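Local structure of KLLA0F12672p (Kluyveromyces lactis, 4M3O) at residues A115-R118 with C119-Y123; F122-F125 with Q126-D129. The protein probably acts, through this zinc-binding N-terminal domain, as a phosphatase for the RNA polymerase II C-terminal domain repeats. One frame throughout, in Å; residues are numbered along the deposited sequence.

How the interactions relate
Both interactions are local and follow one another along helix 114-125. Interaction 1 spans its first turns, and interaction 2 its last turn and the loop beyond. Phe122 and Tyr123 belong to both, and the two centres lie about 10 Å apart. Interaction 1 is tied to the metal, because His116 of 115-118 binds the zinc ion with Cys74, Cys79 and Cys112. Interaction 2 lies further off: the side chain of Tyr123 is about 12 Å from the zinc, and that of Phe122 about 10 Å from that of His116. Backbone bonds four residues apart in interaction 1 give way in interaction 2 to backbone bonds spanning three.

Interaction 1 of 2, residues A115-R118 with C119-Y123; sequences AHFR and CSQFY. With ZN (zinc ion), chain C.
Phe117 carries the carboxamide of Gln121 over one face of its ring, with the amide offset toward the rim. The two planes are 24° apart, which makes this a stack, and CZ of Phe117 comes within 3.3 Å of NE2 of Gln121. Tyr107 also meets the Phe117 ring, with its plane nearly parallel. The guanidinium of Arg118 is approached instead at its edge, nearly coplanar with the same amide: NH1 of Arg118 donates to OE1 of Gln121 over 2.9 Å. The N-H...O angle of 166° shows a nearly straight bond, directed at a lone pair. A bend in the arginine chain at CB-CG (chi2 -58°) lets it run alongside Gln121. At the edge of the His116 ring sits Cys119 SG, 5.3 Å from the ring centroid.

Successive backbone bonds, such as Cys119 N to Ala115 O at 2.8 Å and Gln121 N to Phe117 O at 3.0 Å, show the four-residue spacing of an alpha-helix. Ser120 OG turns to the hydroxyls of Tyr61 and Tyr111.

His116 belongs to the zinc-finger site: its ND1 binds the zinc at 2.2 Å, with Cys74, Cys79 and Cys112 completing the coordination. Its NE2 is hydrogen-bonded to Glu154 OE2. With the metal on one nitrogen and this second-shell carboxylate on the other, the ring's rotation is probably fixed, and the carboxylate would probably make ND1 a stronger electron donor to the zinc.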
loop_
_atom_site.group_PDB
_atom_site.type_symbol
_atom_site.label_atom_id
_atom_site.label_comp_id
_atom_site.label_asym_id
_atom_site.label_seq_id
_atom_site.Cartn_x
_atom_site.Cartn_y
_atom_site.Cartn_z
ATOM N N ALA A 115 17.462 0.498 4.270
ATOM C CA ALA A 115 16.611 1.003 5.302
ATOM C C ALA A 115 15.144 0.862 4.834
ATOM O O ALA A 115 14.293 0.298 5.575
ATOM C CB ALA A 115 16.993 2.459 5.601
ATOM N N HIS A 116 14.882 1.282 3.596
ATOM C CA HIS A 116 13.515 1.186 3.006
ATOM C C HIS A 116 13.129 -0.232 2.680
ATOM O O HIS A 116 11.968 -0.596 2.870
ATOM C CB HIS A 116 13.295 2.197 1.874
ATOM C CG HIS A 116 12.905 3.553 2.378
ATOM N ND1 HIS A 116 12.556 4.597 1.563
ATOM C CD2 HIS A 116 12.721 4.000 3.648
ATOM C CE1 HIS A 116 12.225 5.648 2.299
ATOM N NE2 HIS A 116 12.311 5.306 3.572
ATOM N N PHE A 117 14.093 -1.056 2.245
ATOM C CA PHE A 117 13.897 -2.516 2.284
ATOM C C PHE A 117 13.358 -3.022 3.669
ATOM O O PHE A 117 12.364 -3.699 3.718
ATOM C CB PHE A 117 15.199 -3.255 1.897
ATOM C CG PHE A 117 15.109 -4.741 2.007
ATOM C CD1 PHE A 117 14.065 -5.440 1.471
ATOM C CD2 PHE A 117 16.111 -5.443 2.661
ATOM C CE1 PHE A 117 14.005 -6.827 1.576
ATOM C CE2 PHE A 117 16.049 -6.803 2.780
ATOM C CZ PHE A 117 15.028 -7.514 2.224
ATOM N N ARG A 118 14.019 -2.660 4.762
ATOM C CA ARG A 118 13.619 -3.136 6.104
ATOM C C ARG A 118 12.270 -2.546 6.549
ATOM O O ARG A 118 11.446 -3.223 7.144
ATOM C CB ARG A 118 14.751 -2.825 7.132
ATOM C CG ARG A 118 16.067 -3.550 6.893
ATOM C CD ARG A 118 15.854 -5.074 6.900
ATOM N NE ARG A 118 17.066 -5.830 7.222
ATOM C CZ ARG A 118 17.228 -7.143 6.993
ATOM N NH1 ARG A 118 16.311 -7.882 6.377
ATOM N NH2 ARG A 118 18.325 -7.750 7.399
ATOM N N CYS A 119 12.046 -1.263 6.286
ATOM C CA CYS A 119 10.786 -0.633 6.656
ATOM C C CYS A 119 9.617 -1.311 5.945
ATOM O O CYS A 119 8.529 -1.502 6.509
ATOM C CB CYS A 119 10.808 0.863 6.319
ATOM S SG CYS A 119 11.965 1.872 7.246
ATOM N N SER A 120 9.875 -1.667 4.684
ATOM C CA SER A 120 8.934 -2.351 3.837
ATOM C C SER A 120 8.588 -3.761 4.298
ATOM O O SER A 120 7.392 -4.120 4.410
ATOM C CB SER A 120 9.420 -2.364 2.348
ATOM O OG SER A 120 8.348 -2.902 1.560
ATOM N N GLN A 121 9.595 -4.550 4.594
ATOM C CA GLN A 121 9.421 -5.851 5.246
ATOM C C GLN A 121 8.669 -5.774 6.621
ATOM O O GLN A 121 7.746 -6.548 6.900
ATOM C CB GLN A 121 10.818 -6.376 5.632
ATOM C CG GLN A 121 11.629 -6.844 4.455
ATOM C CD GLN A 121 12.893 -7.550 4.943
ATOM O OE1 GLN A 121 13.674 -6.999 5.716
ATOM N NE2 GLN A 121 13.039 -8.795 4.565
ATOM N N PHE A 122 9.073 -4.799 7.430
ATOM C CA PHE A 122 8.484 -4.570 8.739
ATOM C C PHE A 122 6.987 -4.341 8.590
ATOM O O PHE A 122 6.162 -4.950 9.311
ATOM C CB PHE A 122 9.175 -3.377 9.397
ATOM C CG PHE A 122 8.783 -3.123 10.838
ATOM C CD1 PHE A 122 7.734 -2.274 11.154
ATOM C CD2 PHE A 122 9.501 -3.695 11.915
ATOM C CE1 PHE A 122 7.410 -1.991 12.494
ATOM C CE2 PHE A 122 9.136 -3.446 13.259
ATOM C CZ PHE A 122 8.097 -2.575 13.527
ATOM N N TYR A 123 6.627 -3.495 7.628
ATOM C CA TYR A 123 5.207 -3.224 7.370
ATOM C C TYR A 123 4.496 -4.473 6.841
ATOM O O TYR A 123 3.420 -4.787 7.292
ATOM C CB TYR A 123 5.074 -2.076 6.391
ATOM C CG TYR A 123 3.701 -1.587 6.075
ATOM C CD1 TYR A 123 2.994 -0.801 6.981
ATOM C CD2 TYR A 123 3.109 -1.878 4.846
ATOM C CE1 TYR A 123 1.727 -0.348 6.665
ATOM C CE2 TYR A 123 1.841 -1.400 4.503
ATOM C CZ TYR A 123 1.149 -0.633 5.436
ATOM O OH TYR A 123 -0.090 -0.133 5.091
HETATM ZN ZN ZN C . 12.748 4.626 -0.662
#

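Interaction 2 of 2, residues F122-F125 with Q126-D129; sequences FYQF and QLSD
Gln126 folds its side chain back along the helix, and NE2 of Gln126 donates to O of Phe122 over 2.9 Å. At 173° the N-H...O angle is almost straight; the acceptor lies in the plane of the glutamine amide, whereas the donor stands above the plane of the Phe122 carbonyl. The same NE2 is 3.4 Å from CD1 of the Phe122 ring, whose plane is turned 77° from that of the amide, and it has a second acceptor in O of Gln150. The backbone N of Gln126 donates to O of Tyr123 at 3.1 Å, a partner three residues back. In a regular alpha-helix that N would serve the carbonyl of Phe122, so the side-chain amide takes over the bond that the backbone has given up. With an alanine here, the Phe122 carbonyl would probably lose this donor, and O of Gln150 its bond from this side chain.

Three-residue spacing of this kind, as in a 3-10 turn, is found where helix 114-125 runs out, and Leu127 repeats it: N of Leu127 reaches O of Gln124 over 2.9 Å. From there the chain leaves in an extended conformation (psi of Leu127, 156°). CD1 of Leu127 lies over one face of the Tyr123 ring, toward the rim, 4.3 Å from the centroid in a CH-pi contact. The other methyl, CD2 of Leu127, packs 3.9 Å from CA of Gln124. The hydroxyl of Tyr123 is held by O of Met49, while Lys58 NZ, from helix 58-70, donates to the carbonyls of Phe125 and Leu127.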
loop_
_atom_site.group_PDB
_atom_site.type_symbol
_atom_site.label_atom_id
_atom_site.label_comp_id
_atom_site.label_asym_id
_atom_site.label_seq_id
_atom_site.Cartn_x
_atom_site.Cartn_y
_atom_site.Cartn_z
ATOM N N PHE A 122 9.073 -4.799 7.430
ATOM C CA PHE A 122 8.484 -4.570 8.739
ATOM C C PHE A 122 6.987 -4.341 8.590
ATOM O O PHE A 122 6.162 -4.950 9.311
ATOM C CB PHE A 122 9.175 -3.377 9.397
ATOM C CG PHE A 122 8.783 -3.123 10.838
ATOM C CD1 PHE A 122 7.734 -2.274 11.154
ATOM C CD2 PHE A 122 9.501 -3.695 11.915
ATOM C CE1 PHE A 122 7.410 -1.991 12.494
ATOM C CE2 PHE A 122 9.136 -3.446 13.259
ATOM C CZ PHE A 122 8.097 -2.575 13.527
ATOM N N TYR A 123 6.627 -3.495 7.628
ATOM C CA TYR A 123 5.207 -3.224 7.370
ATOM C C TYR A 123 4.496 -4.473 6.841
ATOM O O TYR A 123 3.420 -4.787 7.292
ATOM C CB TYR A 123 5.074 -2.076 6.391
ATOM C CG TYR A 123 3.701 -1.587 6.075
ATOM C CD1 TYR A 123 2.994 -0.801 6.981
ATOM C CD2 TYR A 123 3.109 -1.878 4.846
ATOM C CE1 TYR A 123 1.727 -0.348 6.665
ATOM C CE2 TYR A 123 1.841 -1.400 4.503
ATOM C CZ TYR A 123 1.149 -0.633 5.436
ATOM O OH TYR A 123 -0.090 -0.133 5.091
ATOM N N GLN A 124 5.096 -5.165 5.868
ATOM C CA GLN A 124 4.461 -6.313 5.221
ATOM C C GLN A 124 4.242 -7.419 6.188
ATOM O O GLN A 124 3.178 -8.058 6.170
ATOM C CB GLN A 124 5.284 -6.821 4.026
ATOM C CG GLN A 124 4.559 -7.956 3.366
ATOM C CD GLN A 124 5.368 -8.670 2.331
ATOM O OE1 GLN A 124 6.482 -9.018 2.588
ATOM N NE2 GLN A 124 4.767 -8.958 1.170
ATOM N N PHE A 125 5.258 -7.704 7.015
ATOM C CA PHE A 125 5.105 -8.749 8.039
ATOM C C PHE A 125 3.845 -8.571 8.891
ATOM O O PHE A 125 3.300 -9.556 9.378
ATOM C CB PHE A 125 6.319 -8.783 8.981
ATOM C CG PHE A 125 7.586 -9.206 8.324
ATOM C CD1 PHE A 125 7.585 -10.072 7.279
ATOM C CD2 PHE A 125 8.800 -8.781 8.828
ATOM C CE1 PHE A 125 8.771 -10.475 6.682
ATOM C CE2 PHE A 125 9.985 -9.172 8.264
ATOM C CZ PHE A 125 9.981 -10.040 7.188
ATOM N N GLN A 126 3.347 -7.351 9.043
ATOM C CA GLN A 126 2.203 -7.185 9.907
ATOM C C GLN A 126 0.880 -7.249 9.144
ATOM O O GLN A 126 -0.152 -7.179 9.731
ATOM C CB GLN A 126 2.263 -5.834 10.621
ATOM C CG GLN A 126 3.495 -5.678 11.513
ATOM C CD GLN A 126 3.640 -4.225 11.894
ATOM O OE1 GLN A 126 2.920 -3.755 12.719
ATOM N NE2 GLN A 126 4.559 -3.507 11.281
ATOM N N LEU A 127 0.911 -7.306 7.829
ATOM C CA LEU A 127 -0.348 -7.282 7.125
ATOM C C LEU A 127 -0.978 -8.697 7.207
ATOM O O LEU A 127 -0.277 -9.688 7.338
ATOM C CB LEU A 127 -0.041 -6.926 5.706
ATOM C CG LEU A 127 -0.072 -5.573 5.074
ATOM C CD1 LEU A 127 -0.312 -4.373 5.889
ATOM C CD2 LEU A 127 0.939 -5.360 3.933
ATOM N N SER A 128 -2.293 -8.768 7.075
ATOM C CA SER A 128 -3.065 -9.991 7.229
ATOM C C SER A 128 -3.142 -10.656 5.892
ATOM O O SER A 128 -3.140 -9.966 4.845
ATOM C CB SER A 128 -4.486 -9.585 7.692
ATOM O OG SER A 128 -5.390 -10.651 7.660
ATOM N N ASP A 129 -3.214 -11.987 5.887
ATOM C CA ASP A 129 -3.566 -12.726 4.659
ATOM C C ASP A 129 -5.054 -12.999 4.480
ATOM O O ASP A 129 -5.444 -13.586 3.472
ATOM C CB ASP A 129 -2.821 -14.053 4.575
ATOM C CG ASP A 129 -1.404 -13.868 4.134
ATOM O OD1 ASP A 129 -0.558 -14.726 4.477
ATOM O OD2 ASP A 129 -1.151 -12.819 3.477
#